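Local structure of CBIX (Paracoccus pantotrophus, 4CCS) at residues Leu6-Gly11 against Ala42-Pro47; Glu24-Arg29 against Pro213-Met218; Leu62-Gly67 against Leu178-Thr183; Glu137-Ile142 against Cys155-Glu160. The protein probably catalyses the last step of siroheme biosynthesis in denitrifying bacteria, insertion of ferrous iron into sirohydrochlorin, as a CbiX-type chelatase. One frame throughout, in Å; residues are numbered along the deposited sequence.

Contact 1: Leu6-Gly11 against Ala42-Pro47; sequences LIVAHG and ATLAMP. With EDO (1,2-ethanediol), chain D.
Three backbone hydrogen bonds tie I7 and A9 to A42 and L44, and this is the tight end of the contact. A42 N donates a hydrogen bond to I7 O (2.9 Å), A9 N donates to A42 O in a nearly straight bond (167°), and A9 O accepts from L44 N. On the face that carries V8 and A42, A42 CB touches L6 CD1 at 3.9 Å, and V8 CG1 meets L44 CG at 3.7 Å just past the strand end, the two chains crossing at about a right angle. Strands 4-9 and 38-43 run parallel because helix 16-30 carries the chain back between them, a beta-alpha-beta unit, with 38-43 at the sheet's border. Beyond A9 the strands give way to loops and the grip turns polar and watery. T43 holds OG1 anti to its own N (chi1 175°) and accepts from A45 N at 3.3 Å, an ST turn within a type I turn. The same hydroxyl donates to a water that donates to H10 O. A valine at T43 would probably leave A45 N without its acceptor and the water with H10 O but no hydroxyl, so the turn would be less firmly fixed. At G11 any CB would collide with A45 N. On the outer side a 1,2-ethanediol, probably from the crystallisation liquor, bonds through O2 to H10 ND1 in the ring plane (2.8 Å) and to G11 N.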
# COMPACT_ATOMS: atom_id res chain seq x y z
N LEU A 6 -16.16 -4.57 1.73
CA LEU A 6 -15.32 -5.28 0.77
C LEU A 6 -13.96 -4.58 0.65
O LEU A 6 -13.91 -3.39 0.32
CB LEU A 6 -16.06 -5.38 -0.58
CG LEU A 6 -15.52 -6.35 -1.65
CD1 LEU A 6 -15.38 -7.79 -1.12
CD2 LEU A 6 -16.43 -6.34 -2.87
N ILE A 7 -12.87 -5.29 0.98
CA ILE A 7 -11.47 -4.83 0.85
C ILE A 7 -11.08 -5.23 -0.57
O ILE A 7 -11.09 -6.42 -0.91
CB ILE A 7 -10.53 -5.48 1.90
CG1 ILE A 7 -11.07 -5.38 3.36
CG2 ILE A 7 -9.10 -4.95 1.78
CD1 ILE A 7 -11.51 -4.04 3.91
N VAL A 8 -10.79 -4.23 -1.41
CA VAL A 8 -10.54 -4.43 -2.84
C VAL A 8 -9.11 -4.12 -3.24
O VAL A 8 -8.61 -3.02 -3.00
CB VAL A 8 -11.57 -3.62 -3.68
CG1 VAL A 8 -11.30 -3.74 -5.18
CG2 VAL A 8 -13.00 -4.06 -3.37
N ALA A 9 -8.46 -5.09 -3.89
CA ALA A 9 -7.12 -4.90 -4.44
C ALA A 9 -7.18 -4.72 -5.95
O ALA A 9 -8.08 -5.27 -6.62
CB ALA A 9 -6.26 -6.11 -4.12
N HIS A 10 -6.21 -3.97 -6.51
CA HIS A 10 -6.03 -3.85 -7.95
C HIS A 10 -5.63 -5.23 -8.46
O HIS A 10 -4.91 -5.94 -7.78
CB HIS A 10 -4.87 -2.89 -8.29
CG HIS A 10 -5.29 -1.49 -8.54
ND1 HIS A 10 -6.32 -1.18 -9.41
CD2 HIS A 10 -4.81 -0.34 -8.01
CE1 HIS A 10 -6.45 0.13 -9.36
NE2 HIS A 10 -5.55 0.68 -8.55
N GLY A 11 -6.08 -5.62 -9.66
CA GLY A 11 -5.62 -6.92 -10.13
C GLY A 11 -4.21 -6.80 -10.73
O GLY A 11 -3.76 -5.69 -11.04
N ALA A 42 -11.50 -9.02 -2.02
CA ALA A 42 -11.61 -9.25 -3.46
C ALA A 42 -10.46 -8.63 -4.23
O ALA A 42 -9.96 -7.56 -3.87
CB ALA A 42 -12.94 -8.69 -3.99
N THR A 43 -10.06 -9.29 -5.32
CA THR A 43 -9.08 -8.75 -6.25
C THR A 43 -9.81 -8.47 -7.54
O THR A 43 -10.59 -9.31 -7.99
CB THR A 43 -7.86 -9.66 -6.47
OG1 THR A 43 -7.06 -9.03 -7.48
CG2 THR A 43 -8.24 -11.08 -6.91
N LEU A 44 -9.53 -7.31 -8.15
CA LEU A 44 -10.13 -6.95 -9.43
C LEU A 44 -9.63 -7.85 -10.58
O LEU A 44 -10.18 -7.78 -11.68
CB LEU A 44 -9.97 -5.45 -9.73
CG LEU A 44 -10.67 -4.49 -8.74
CD1 LEU A 44 -10.37 -3.05 -9.07
CD2 LEU A 44 -12.19 -4.74 -8.69
N ALA A 45 -8.63 -8.73 -10.31
CA ALA A 45 -8.15 -9.70 -11.34
C ALA A 45 -9.17 -10.85 -11.47
O ALA A 45 -9.14 -11.60 -12.45
CB ALA A 45 -6.78 -10.26 -10.96
N MET A 46 -10.06 -11.01 -10.47
CA MET A 46 -11.05 -12.07 -10.45
C MET A 46 -12.34 -11.59 -11.11
O MET A 46 -12.87 -10.55 -10.69
CB MET A 46 -11.28 -12.54 -8.99
CG MET A 46 -12.07 -13.83 -8.85
SD MET A 46 -11.28 -15.26 -9.63
CE MET A 46 -10.15 -15.78 -8.35
N PRO A 47 -12.85 -12.32 -12.16
CA PRO A 47 -14.13 -11.89 -12.75
C PRO A 47 -15.22 -12.06 -11.68
O PRO A 47 -15.16 -12.99 -10.86
CB PRO A 47 -14.34 -12.85 -13.94
CG PRO A 47 -13.26 -13.87 -13.85
CD PRO A 47 -12.16 -13.28 -13.03
C1 EDO D . -6.58 -4.41 -12.90
O1 EDO D . -7.35 -5.55 -12.50
C2 EDO D . -7.21 -3.15 -12.33
O2 EDO D . -7.30 -3.28 -10.92
O HOH W 1 -4.48 -8.64 -6.78

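Contact 2: Glu24-Arg29 against Pro213-Met218; sequences EALAAR and PQVPAM
R29 reaches P216 by two torsions: CG stands anti to the carbonyl carbon (chi1 -71°), and a bend at chi3 (79°) folds the end of the chain back over the proline. P216 CG therefore sits over one face of the guanidinium, 3.6 Å above the plane and over its centre. Nearer the backbone R29 CB packs on the same P216 CG, also at 3.6 Å, so the arginine drapes over P216 CG with both its root and its head. The aliphatic CB, CG and CD of a proline ring suit this flat cation, whose N-H groups point outward in the plane and stay available to other partners. NH2 uses that freedom: it donates to a water at 2.8 Å, and the water donates to P213 O, giving a bridge between the segments where no direct hydrogen bond forms. P213 CA lies at the guanidinium edge. Underneath, the contact becomes wholly apolar, with L26 CD1 touching V215 CG1 and P216 CG, each at 4.2 Å. L26 and V215 cross at about a right angle. An alanine in place of P216 would probably leave the guanidinium without the surface it rests on, free to swing toward solvent. Proline is also at home near the start of a helix, where its lack of an N-H costs no bond. The pair joins helix 16-30, near the amino end of the chain, to helix 215-226, at its carboxyl end; L26 continues inward onto L62, and V215 onto F92 and onto L101 of helix 98-113.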
# COMPACT_ATOMS: atom_id res chain seq x y z
N GLU A 24 -8.43 -12.34 0.64
CA GLU A 24 -9.34 -13.02 1.57
C GLU A 24 -8.65 -13.21 2.92
O GLU A 24 -9.28 -12.96 3.96
CB GLU A 24 -9.80 -14.38 1.01
CG GLU A 24 -10.81 -14.24 -0.12
CD GLU A 24 -11.24 -15.55 -0.75
OE1 GLU A 24 -10.60 -16.59 -0.46
OE2 GLU A 24 -12.17 -15.54 -1.58
N ALA A 25 -7.34 -13.59 2.91
CA ALA A 25 -6.52 -13.77 4.12
C ALA A 25 -6.40 -12.44 4.90
O ALA A 25 -6.49 -12.44 6.13
CB ALA A 25 -5.13 -14.30 3.75
N LEU A 26 -6.23 -11.31 4.17
CA LEU A 26 -6.16 -9.98 4.79
C LEU A 26 -7.51 -9.59 5.40
O LEU A 26 -7.56 -9.18 6.55
CB LEU A 26 -5.71 -8.92 3.76
CG LEU A 26 -5.59 -7.47 4.31
CD1 LEU A 26 -4.44 -7.36 5.31
CD2 LEU A 26 -5.40 -6.47 3.18
N ALA A 27 -8.62 -9.78 4.65
CA ALA A 27 -9.96 -9.46 5.15
C ALA A 27 -10.32 -10.30 6.39
O ALA A 27 -11.00 -9.79 7.28
CB ALA A 27 -11.00 -9.66 4.06
N ALA A 28 -9.80 -11.56 6.46
CA ALA A 28 -10.01 -12.46 7.60
C ALA A 28 -9.29 -11.97 8.86
O ALA A 28 -9.75 -12.24 9.96
CB ALA A 28 -9.58 -13.88 7.25
N ARG A 29 -8.17 -11.23 8.70
CA ARG A 29 -7.43 -10.65 9.83
C ARG A 29 -8.13 -9.36 10.29
O ARG A 29 -8.14 -9.07 11.48
CB ARG A 29 -5.95 -10.40 9.48
CG ARG A 29 -5.12 -11.68 9.35
CD ARG A 29 -3.89 -11.46 8.49
NE ARG A 29 -2.82 -10.79 9.22
CZ ARG A 29 -1.93 -9.96 8.68
NH1 ARG A 29 -1.98 -9.67 7.38
NH2 ARG A 29 -0.99 -9.40 9.43
N PRO A 213 2.32 -6.49 10.26
CA PRO A 213 1.33 -7.04 11.21
C PRO A 213 0.26 -6.05 11.66
O PRO A 213 -0.85 -6.47 11.98
CB PRO A 213 2.17 -7.57 12.39
CG PRO A 213 3.57 -7.16 12.14
CD PRO A 213 3.71 -6.79 10.68
N GLN A 214 0.57 -4.74 11.63
CA GLN A 214 -0.40 -3.72 12.08
C GLN A 214 -1.39 -3.28 11.01
O GLN A 214 -2.27 -2.49 11.32
CB GLN A 214 0.31 -2.49 12.68
CG GLN A 214 1.24 -2.81 13.84
CD GLN A 214 2.63 -3.25 13.44
OE1 GLN A 214 2.95 -3.44 12.26
NE2 GLN A 214 3.48 -3.50 14.42
N VAL A 215 -1.25 -3.75 9.74
CA VAL A 215 -2.15 -3.34 8.67
C VAL A 215 -3.63 -3.72 8.97
O VAL A 215 -4.48 -2.84 8.81
CB VAL A 215 -1.68 -3.81 7.26
CG1 VAL A 215 -2.78 -3.61 6.21
CG2 VAL A 215 -0.39 -3.09 6.85
N PRO A 216 -3.96 -4.97 9.39
CA PRO A 216 -5.38 -5.27 9.68
C PRO A 216 -6.04 -4.29 10.68
O PRO A 216 -7.13 -3.81 10.42
CB PRO A 216 -5.35 -6.71 10.19
CG PRO A 216 -4.16 -7.30 9.53
CD PRO A 216 -3.14 -6.19 9.51
N ALA A 217 -5.33 -3.92 11.77
CA ALA A 217 -5.84 -2.97 12.78
C ALA A 217 -6.03 -1.58 12.19
O ALA A 217 -7.05 -0.94 12.45
CB ALA A 217 -4.91 -2.92 13.98
N MET A 218 -5.11 -1.16 11.29
CA MET A 218 -5.19 0.12 10.60
C MET A 218 -6.45 0.17 9.72
O MET A 218 -7.21 1.14 9.78
CB MET A 218 -3.89 0.36 9.78
CG MET A 218 -3.84 1.70 9.11
SD MET A 218 -2.41 1.92 8.00
CE MET A 218 -3.07 1.19 6.52
O HOH W 2 -1.77 -9.29 12.12

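Contact 3: Leu62-Gly67 against Leu178-Thr183; sequences LFMATG and LPLFAT
M64 meets A182 beside a peptide group: the flat F181-A182 amide has SD above its plane and obliquely placed, 3.8 Å from A182 N. The rings of both segments face elsewhere. F63 stacks on the ring of H10 and meets F69 with planes almost perpendicular, and F181 makes an edge-to-face pair with H187, so the contact is left to aliphatic carbons, the methionine sulfur and backbone atoms. M64 suits the place, since its unbranched chain can bend. With turns at chi2 (-41°) and chi3 (-66°), it curls so that CE reaches L180 O at 3.5 Å and L180 CG at 3.8 Å, while SD lies against A182 CB. L180 presents both atoms from the centre of an inverse gamma turn, closed by a weak bond from F181 N to P179 O. A small residue suits position A182, for its CB comes within 3.4 Å of L62 O and within 4.0 Å of L62 CB. Next to it T183 divides its work: CG2 packs on L62 CD1 (3.9 Å), whereas OG1 caps the helix that begins just after it and also bonds E186. No hydrogen bond crosses the contact, so its fit rests on shape. L62-G67 follows strand 57-61 and L180-T183 follows strand 175-179, each an inner strand of its own parallel sheet, so the two halves of the molecule meet here. L62 is bonded to V8 of the neighbouring strand and packs on I23 and L26 of helix 16-30, while L180 rests on C102 of helix 98-113.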
# COMPACT_ATOMS: atom_id res chain seq x y z
N LEU A 62 -7.39 -0.91 -1.62
CA LEU A 62 -5.95 -1.02 -1.33
C LEU A 62 -5.13 -0.27 -2.40
O LEU A 62 -4.23 -0.83 -3.02
CB LEU A 62 -5.51 -2.50 -1.25
CG LEU A 62 -6.01 -3.33 -0.07
CD1 LEU A 62 -5.56 -4.79 -0.21
CD2 LEU A 62 -5.50 -2.78 1.27
N PHE A 63 -5.50 0.99 -2.66
CA PHE A 63 -4.83 1.82 -3.67
C PHE A 63 -3.89 2.80 -2.98
O PHE A 63 -4.10 3.10 -1.81
CB PHE A 63 -5.86 2.53 -4.57
CG PHE A 63 -6.94 1.68 -5.22
CD1 PHE A 63 -6.81 0.30 -5.31
CD2 PHE A 63 -8.07 2.28 -5.79
CE1 PHE A 63 -7.81 -0.48 -5.91
CE2 PHE A 63 -9.06 1.50 -6.39
CZ PHE A 63 -8.93 0.12 -6.45
N MET A 64 -2.85 3.29 -3.70
CA MET A 64 -1.86 4.21 -3.12
C MET A 64 -2.29 5.68 -3.10
O MET A 64 -1.71 6.47 -2.35
CB MET A 64 -0.48 4.06 -3.81
CG MET A 64 0.12 2.66 -3.71
SD MET A 64 -0.03 1.79 -2.12
CE MET A 64 0.98 2.81 -1.04
N ALA A 65 -3.26 6.06 -3.94
CA ALA A 65 -3.77 7.44 -4.00
C ALA A 65 -5.16 7.46 -4.61
O ALA A 65 -5.65 6.43 -5.10
CB ALA A 65 -2.83 8.32 -4.83
N THR A 66 -5.82 8.63 -4.54
CA THR A 66 -7.12 8.92 -5.13
C THR A 66 -6.82 9.36 -6.59
O THR A 66 -5.72 9.83 -6.86
CB THR A 66 -7.81 10.00 -4.27
OG1 THR A 66 -8.00 9.48 -2.95
CG2 THR A 66 -9.16 10.46 -4.82
N GLY A 67 -7.77 9.17 -7.52
CA GLY A 67 -7.59 9.56 -8.91
C GLY A 67 -8.75 9.06 -9.78
O GLY A 67 -9.84 8.80 -9.27
N LEU A 178 12.18 0.89 2.27
CA LEU A 178 10.82 0.42 2.56
C LEU A 178 9.98 0.49 1.27
O LEU A 178 9.77 1.60 0.75
CB LEU A 178 10.18 1.28 3.67
CG LEU A 178 8.71 0.94 4.01
CD1 LEU A 178 8.56 -0.53 4.51
CD2 LEU A 178 8.17 1.92 5.03
N PRO A 179 9.48 -0.67 0.77
CA PRO A 179 8.62 -0.66 -0.43
C PRO A 179 7.22 -0.23 -0.04
O PRO A 179 6.55 -0.89 0.76
CB PRO A 179 8.65 -2.12 -0.91
CG PRO A 179 9.89 -2.70 -0.31
CD PRO A 179 9.98 -2.03 1.04
N LEU A 180 6.78 0.91 -0.59
CA LEU A 180 5.48 1.46 -0.29
C LEU A 180 4.46 0.86 -1.26
O LEU A 180 4.04 1.52 -2.22
CB LEU A 180 5.56 3.00 -0.32
CG LEU A 180 4.42 3.74 0.36
CD1 LEU A 180 4.57 3.69 1.87
CD2 LEU A 180 4.39 5.20 -0.13
N PHE A 181 4.11 -0.43 -1.03
CA PHE A 181 3.16 -1.21 -1.82
C PHE A 181 2.10 -1.82 -0.89
O PHE A 181 2.43 -2.33 0.18
CB PHE A 181 3.89 -2.33 -2.59
CG PHE A 181 4.76 -1.84 -3.73
CD1 PHE A 181 6.03 -1.33 -3.49
CD2 PHE A 181 4.29 -1.86 -5.04
CE1 PHE A 181 6.83 -0.84 -4.54
CE2 PHE A 181 5.10 -1.41 -6.10
CZ PHE A 181 6.36 -0.90 -5.84
N ALA A 182 0.83 -1.79 -1.33
CA ALA A 182 -0.30 -2.30 -0.56
C ALA A 182 -0.44 -3.82 -0.63
O ALA A 182 -1.00 -4.41 0.29
CB ALA A 182 -1.58 -1.64 -1.03
N THR A 183 0.02 -4.46 -1.74
CA THR A 183 -0.08 -5.92 -1.89
C THR A 183 1.21 -6.52 -2.38
O THR A 183 1.98 -5.84 -3.06
CB THR A 183 -1.22 -6.33 -2.87
OG1 THR A 183 -0.86 -6.02 -4.22
CG2 THR A 183 -2.58 -5.73 -2.51

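Contact 4: Glu137-Ile142 against Cys155-Glu160; sequences EAARRI and CGFIEE
The apolar part comes from A139 and R140 on one side and C155 and F157 on the other. A139 CB touches the edge of the F157 ring, near its plane, at 3.6 Å from CE1. C155 SG sits close to A139 O (3.3 Å) and also touches A139 CB and R140 CG. A methyl group and a thiol are small enough to let helix segment 137-142 pass 9.1 Å, axis to axis, from strand segment 155-157, at 152° and so nearly antiparallel. This is the helix-to-strand packing of a beta-alpha-beta unit, helix 134-146 on strand 152-157.

The polar part belongs to R140, whose chain bends at chi3 and reaches F157 obliquely, NH1 3.9 Å from CE2 with the planes 69° apart. NH2 forms a salt bridge one helical turn back to E137 OE2 (2.8 Å), almost in the guanidinium plane and through the anti lone pair. NH1 donates to a water, which donates to E160 OE1, a carboxylate that also bonds S136 and S129.

With an acid on its own helix and another linked through water, the arginine charge is probably well balanced, so its long chain can lie beside the F157 ring while its head stays hydrated.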
# COMPACT_ATOMS: atom_id res chain seq x y z
N GLU A 137 3.39 12.47 -4.87
CA GLU A 137 3.23 13.48 -3.81
C GLU A 137 3.00 12.75 -2.47
O GLU A 137 3.60 13.13 -1.47
CB GLU A 137 2.07 14.46 -4.10
CG GLU A 137 2.35 15.44 -5.22
CD GLU A 137 3.39 16.51 -4.93
OE1 GLU A 137 3.05 17.52 -4.29
OE2 GLU A 137 4.55 16.34 -5.39
N ALA A 138 2.19 11.67 -2.49
CA ALA A 138 1.91 10.87 -1.30
C ALA A 138 3.18 10.18 -0.76
O ALA A 138 3.37 10.14 0.45
CB ALA A 138 0.82 9.85 -1.58
N ALA A 139 4.05 9.64 -1.66
CA ALA A 139 5.29 9.00 -1.22
C ALA A 139 6.26 10.03 -0.66
O ALA A 139 6.94 9.74 0.33
CB ALA A 139 5.93 8.21 -2.37
N ARG A 140 6.31 11.25 -1.26
CA ARG A 140 7.18 12.31 -0.72
C ARG A 140 6.71 12.77 0.63
O ARG A 140 7.54 13.08 1.48
CB ARG A 140 7.33 13.49 -1.69
CG ARG A 140 8.44 13.26 -2.72
CD ARG A 140 8.63 14.45 -3.65
NE ARG A 140 7.47 14.65 -4.51
CZ ARG A 140 7.31 14.09 -5.71
NH1 ARG A 140 8.25 13.29 -6.20
NH2 ARG A 140 6.20 14.30 -6.40
N ARG A 141 5.37 12.80 0.85
CA ARG A 141 4.80 13.16 2.17
C ARG A 141 5.28 12.14 3.21
O ARG A 141 5.63 12.53 4.33
CB ARG A 141 3.27 13.18 2.12
CG ARG A 141 2.68 14.49 1.64
CD ARG A 141 1.19 14.62 1.96
NE ARG A 141 0.35 13.65 1.25
CZ ARG A 141 -0.08 13.78 -0.00
NH1 ARG A 141 0.28 14.83 -0.73
NH2 ARG A 141 -0.85 12.85 -0.54
N ILE A 142 5.29 10.83 2.84
CA ILE A 142 5.78 9.77 3.73
C ILE A 142 7.28 10.02 4.06
O ILE A 142 7.64 10.10 5.24
CB ILE A 142 5.53 8.32 3.18
CG1 ILE A 142 4.01 7.98 3.02
CG2 ILE A 142 6.27 7.25 4.02
CD1 ILE A 142 3.16 7.87 4.32
N CYS A 155 12.79 9.42 -2.04
CA CYS A 155 11.92 8.50 -2.76
C CYS A 155 12.58 8.04 -4.04
O CYS A 155 13.40 8.77 -4.61
CB CYS A 155 10.58 9.16 -3.08
SG CYS A 155 9.60 9.61 -1.63
N GLY A 156 12.14 6.88 -4.54
CA GLY A 156 12.53 6.30 -5.81
C GLY A 156 11.28 5.67 -6.36
O GLY A 156 10.54 5.02 -5.61
N PHE A 157 11.03 5.82 -7.66
CA PHE A 157 9.85 5.29 -8.30
C PHE A 157 10.13 4.34 -9.46
O PHE A 157 11.25 4.29 -10.00
CB PHE A 157 8.92 6.44 -8.76
CG PHE A 157 8.56 7.39 -7.63
CD1 PHE A 157 7.53 7.09 -6.75
CD2 PHE A 157 9.27 8.57 -7.44
CE1 PHE A 157 7.21 7.96 -5.70
CE2 PHE A 157 8.95 9.44 -6.39
CZ PHE A 157 7.93 9.12 -5.52
N ILE A 158 9.10 3.59 -9.85
CA ILE A 158 9.21 2.66 -10.99
C ILE A 158 8.72 3.37 -12.26
O ILE A 158 9.36 3.25 -13.31
CB ILE A 158 8.44 1.34 -10.68
CG1 ILE A 158 9.24 0.47 -9.68
CG2 ILE A 158 8.16 0.51 -11.96
CD1 ILE A 158 8.82 0.54 -8.31
N GLU A 159 7.61 4.13 -12.17
CA GLU A 159 6.98 4.80 -13.31
C GLU A 159 7.44 6.21 -13.64
O GLU A 159 7.14 6.71 -14.72
CB GLU A 159 5.45 4.82 -13.14
CG GLU A 159 4.80 3.46 -13.27
CD GLU A 159 4.88 2.84 -14.65
OE1 GLU A 159 4.46 3.50 -15.63
OE2 GLU A 159 5.37 1.69 -14.75
N GLU A 160 8.15 6.86 -12.72
CA GLU A 160 8.52 8.25 -12.93
C GLU A 160 9.83 8.60 -12.27
O GLU A 160 10.32 7.83 -11.42
CB GLU A 160 7.39 9.17 -12.42
CG GLU A 160 7.18 9.07 -10.91
CD GLU A 160 5.96 9.80 -10.40
OE1 GLU A 160 5.97 11.05 -10.40
OE2 GLU A 160 5.02 9.12 -9.95
O HOH W 3 8.10 12.28 -8.86

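Overall arrangement
Contact 3 is the core, 3 Å from the centre of the chain, and touches each of the others; contacts 1, 2 and 4 lie 12 to 14 Å out. Contacts 1 and 4 belong to corresponding beta-alpha-beta units of two sheets with the same strand order, but contact 1 pairs strand with strand through backbone bonds, whereas contact 4 packs helix on strand. They sit on opposite sides of the centre. Contacts 1 and 2 meet through I7 and L26, and contacts 3 and 4 through F181 and I158. Contacts 2 and 4 each add an arginine to a water bridge, contact 1 has a bridge without one, and contact 3 rests on fit.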